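Local atomic coordinates of fibronectin type III domain-containing protein (Simiduia agarivorans, PDB entry 6P2K), a protein that probably hydrolyses beta-glucan backbones such as that of xyloglucan, this chain being the glycoside hydrolase family 74 part, with seven-bladed beta-propellers, of a longer protein. Residues Q381-Y386 and H487-Q492. Numbering follows the deposited sequence.
Sequences QTVNWY and HSPADQ
P489 lays the CB-CG edge of its ring against the strand 381-385, where CB meets CG2 of V383 at 3.7 Å and CG sits 3.5 Å from the backbone O of T382. V383 holds CG1 anti to its backbone N (chi1 176°), which puts CG2 beside the backbone N, alongside the proline ring. Further along, Q492 meets W385 edge-on: its OE1 lies 3.4 Å from CZ3, in the plane of the indole, with amide and ring nearly coplanar (11° apart). No direct hydrogen bond joins the two segments; a water does it instead, donating to N384 O (2.7 Å) and P489 O and accepting from Q492 NE2.

These are neighbouring parts of a beta-propeller: the strand 381-385 pairs antiparallel with 388-395, while residues 487-492 belong to the loop between 478-483 and 493-496, the third and fourth strands of another four-stranded antiparallel sheet.

The loop shapes itself. A type I turn runs from S488 to D491, closed by D491 N to S488 O, and S488 OG accepts from A490 N at 2.9 Å in an ST turn. The Q492 chain bends at chi2 (-62°) and folds back over the turn, where NE2 reaches A490 O at 3.2 Å, coming from above that carbonyl's plane. Together with the water, this bond helps fix how the amide is turned toward W385. The indole NE1 hydrogen-bonds to R438 O. On the loop, T486 OG1 bonds to both S488 OG and D491 OD1. T382 makes backbone hydrogen bonds to a second subunit, another copy of the protein.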
ATOM      1  N   GLN B 381       0.657 -22.638  12.807  1.00 20.46           N
ATOM      2  CA  GLN B 381       0.769 -21.185  12.792  1.00 24.64           C
ATOM      3  C   GLN B 381       2.225 -20.771  12.613  1.00 23.67           C
ATOM      4  O   GLN B 381       3.140 -21.426  13.116  1.00 24.27           O
ATOM      5  CB  GLN B 381       0.234 -20.581  14.090  1.00 27.14           C
ATOM      6  CG  GLN B 381      -1.157 -21.033  14.491  1.00 28.12           C
ATOM      7  CD  GLN B 381      -1.384 -20.907  15.991  1.00 28.52           C
ATOM      8  OE1 GLN B 381      -1.773 -21.869  16.656  1.00 28.92           O
ATOM      9  NE2 GLN B 381      -1.127 -19.719  16.529  1.00 17.61           N
ATOM     10  N   THR B 382       2.438 -19.662  11.905  1.00 21.82           N
ATOM     11  CA  THR B 382       3.785 -19.183  11.632  1.00 20.95           C
ATOM     12  C   THR B 382       3.954 -17.741  12.085  1.00 21.55           C
ATOM     13  O   THR B 382       3.000 -16.956  12.117  1.00 21.18           O
ATOM     14  CB  THR B 382       4.145 -19.275  10.142  1.00 23.48           C
ATOM     15  OG1 THR B 382       3.025 -18.863   9.351  1.00 29.64           O
ATOM     16  CG2 THR B 382       4.528 -20.702   9.780  1.00 21.38           C
ATOM     17  N   VAL B 383       5.195 -17.411  12.426  1.00 19.10           N
ATOM     18  CA  VAL B 383       5.620 -16.063  12.773  1.00 21.02           C
ATOM     19  C   VAL B 383       6.712 -15.671  11.788  1.00 20.73           C
ATOM     20  O   VAL B 383       7.747 -16.343  11.704  1.00 21.17           O
ATOM     21  CB  VAL B 383       6.135 -15.985  14.219  1.00 19.18           C
ATOM     22  CG1 VAL B 383       6.666 -14.587  14.527  1.00 20.30           C
ATOM     23  CG2 VAL B 383       5.039 -16.387  15.195  1.00 17.55           C
ATOM     24  N   ASN B 384       6.482 -14.596  11.041  1.00 19.43           N
ATOM     25  CA  ASN B 384       7.477 -14.097  10.099  1.00 23.62           C
ATOM     26  C   ASN B 384       8.483 -13.238  10.854  1.00 23.77           C
ATOM     27  O   ASN B 384       8.107 -12.237  11.473  1.00 27.68           O
ATOM     28  CB  ASN B 384       6.800 -13.294   8.989  1.00 31.47           C
ATOM     29  CG  ASN B 384       7.672 -13.143   7.756  1.00 42.55           C
ATOM     30  OD1 ASN B 384       8.900 -13.178   7.837  1.00 45.95           O
ATOM     31  ND2 ASN B 384       7.037 -12.973   6.602  1.00 48.86           N
ATOM     32  N   TRP B 385       9.757 -13.626  10.816  1.00 21.15           N
ATOM     33  CA  TRP B 385      10.786 -12.878  11.529  1.00 21.98           C
ATOM     34  C   TRP B 385      12.140 -13.110  10.875  1.00 27.22           C
ATOM     35  O   TRP B 385      12.561 -14.261  10.705  1.00 22.95           O
ATOM     36  CB  TRP B 385      10.841 -13.281  13.005  1.00 22.38           C
ATOM     37  CG  TRP B 385      11.563 -12.286  13.852  1.00 22.76           C
ATOM     38  CD1 TRP B 385      12.754 -12.462  14.492  1.00 22.09           C
ATOM     39  CD2 TRP B 385      11.147 -10.947  14.140  1.00 22.37           C
ATOM     40  NE1 TRP B 385      13.101 -11.318  15.167  1.00 24.34           N
ATOM     41  CE2 TRP B 385      12.130 -10.372  14.965  1.00 23.46           C
ATOM     42  CE3 TRP B 385      10.035 -10.180  13.779  1.00 22.58           C
ATOM     43  CZ2 TRP B 385      12.036  -9.065  15.438  1.00 22.50           C
ATOM     44  CZ3 TRP B 385       9.942  -8.884  14.248  1.00 22.54           C
ATOM     45  CH2 TRP B 385      10.936  -8.339  15.069  1.00 22.93           C
ATOM     46  N   TYR B 386      12.819 -12.014  10.520  1.00 30.63           N
ATOM     47  CA  TYR B 386      14.183 -12.069   9.992  1.00 37.64           C
ATOM     48  C   TYR B 386      14.248 -12.891   8.703  1.00 35.50           C
ATOM     49  O   TYR B 386      15.148 -13.710   8.512  1.00 37.67           O
ATOM     50  CB  TYR B 386      15.148 -12.619  11.047  1.00 48.69           C
ATOM     51  CG  TYR B 386      16.596 -12.208  10.877  1.00 62.39           C
ATOM     52  CD1 TYR B 386      16.968 -10.868  10.888  1.00 69.31           C
ATOM     53  CD2 TYR B 386      17.592 -13.167  10.723  1.00 65.75           C
ATOM     54  CE1 TYR B 386      18.295 -10.493  10.739  1.00 73.92           C
ATOM     55  CE2 TYR B 386      18.918 -12.804  10.574  1.00 70.05           C
ATOM     56  CZ  TYR B 386      19.265 -11.467  10.583  1.00 74.89           C
ATOM     57  OH  TYR B 386      20.585 -11.105  10.436  1.00 77.97           O
ATOM     58  N   HIS B 487      -4.413  -9.202  16.442  1.00 18.14           N
ATOM     59  CA  HIS B 487      -4.252 -10.291  17.405  1.00 20.34           C
ATOM     60  C   HIS B 487      -3.573 -11.485  16.738  1.00 23.71           C
ATOM     61  O   HIS B 487      -4.030 -12.628  16.815  1.00 20.95           O
ATOM     62  CB  HIS B 487      -5.596 -10.688  18.023  1.00 19.60           C
ATOM     63  CG  HIS B 487      -6.195  -9.627  18.895  1.00 23.60           C
ATOM     64  ND1 HIS B 487      -6.833  -8.516  18.384  1.00 24.50           N
ATOM     65  CD2 HIS B 487      -6.246  -9.503  20.243  1.00 24.53           C
ATOM     66  CE1 HIS B 487      -7.255  -7.756  19.380  1.00 23.59           C
ATOM     67  NE2 HIS B 487      -6.913  -8.332  20.518  1.00 25.03           N
ATOM     68  N   SER B 488      -2.471 -11.198  16.059  1.00 23.46           N
ATOM     69  CA  SER B 488      -1.787 -12.174  15.223  1.00 22.49           C
ATOM     70  C   SER B 488      -0.302 -11.865  15.267  1.00 22.83           C
ATOM     71  O   SER B 488       0.104 -10.789  15.724  1.00 21.51           O
ATOM     72  CB  SER B 488      -2.313 -12.133  13.783  1.00 20.76           C
ATOM     73  OG  SER B 488      -1.472 -11.342  12.969  1.00 24.83           O
ATOM     74  N   PRO B 489       0.545 -12.796  14.814  1.00 23.44           N
ATOM     75  CA  PRO B 489       1.988 -12.504  14.750  1.00 23.18           C
ATOM     76  C   PRO B 489       2.338 -11.312  13.873  1.00 20.34           C
ATOM     77  O   PRO B 489       3.485 -10.850  13.926  1.00 18.80           O
ATOM     78  CB  PRO B 489       2.583 -13.802  14.189  1.00 25.08           C
ATOM     79  CG  PRO B 489       1.631 -14.858  14.626  1.00 24.56           C
ATOM     80  CD  PRO B 489       0.266 -14.220  14.555  1.00 23.52           C
ATOM     81  N   ALA B 490       1.398 -10.794  13.080  1.00 21.28           N
ATOM     82  CA  ALA B 490       1.686  -9.625  12.259  1.00 22.02           C
ATOM     83  C   ALA B 490       1.841  -8.354  13.087  1.00 19.54           C
ATOM     84  O   ALA B 490       2.477  -7.404  12.618  1.00 21.72           O
ATOM     85  CB  ALA B 490       0.595  -9.436  11.204  1.00 22.18           C
ATOM     86  N   ASP B 491       1.281  -8.310  14.295  1.00 15.18           N
ATOM     87  CA  ASP B 491       1.461  -7.147  15.156  1.00 16.90           C
ATOM     88  C   ASP B 491       2.925  -7.023  15.574  1.00 18.15           C
ATOM     89  O   ASP B 491       3.645  -8.019  15.682  1.00 16.09           O
ATOM     90  CB  ASP B 491       0.567  -7.248  16.393  1.00 12.59           C
ATOM     91  CG  ASP B 491      -0.909  -7.362  16.046  1.00 24.47           C
ATOM     92  OD1 ASP B 491      -1.329  -6.823  14.999  1.00 21.76           O
ATOM     93  OD2 ASP B 491      -1.654  -7.990  16.830  1.00 22.50           O
ATOM     94  N   GLN B 492       3.359  -5.784  15.822  1.00 18.38           N
ATOM     95  CA  GLN B 492       4.769  -5.484  16.042  1.00 21.30           C
ATOM     96  C   GLN B 492       4.979  -4.640  17.296  1.00 20.97           C
ATOM     97  O   GLN B 492       4.106  -3.868  17.704  1.00 20.38           O
ATOM     98  CB  GLN B 492       5.375  -4.746  14.837  1.00 19.79           C
ATOM     99  CG  GLN B 492       5.364  -5.546  13.549  1.00 20.75           C
ATOM    100  CD  GLN B 492       6.184  -6.817  13.656  1.00 26.42           C
ATOM    101  OE1 GLN B 492       7.302  -6.805  14.173  1.00 28.78           O
ATOM    102  NE2 GLN B 492       5.627  -7.926  13.176  1.00 26.08           N
TER
HETATM  103  O   HOH W   1       6.336 -10.803  12.901  1.00 25.31           O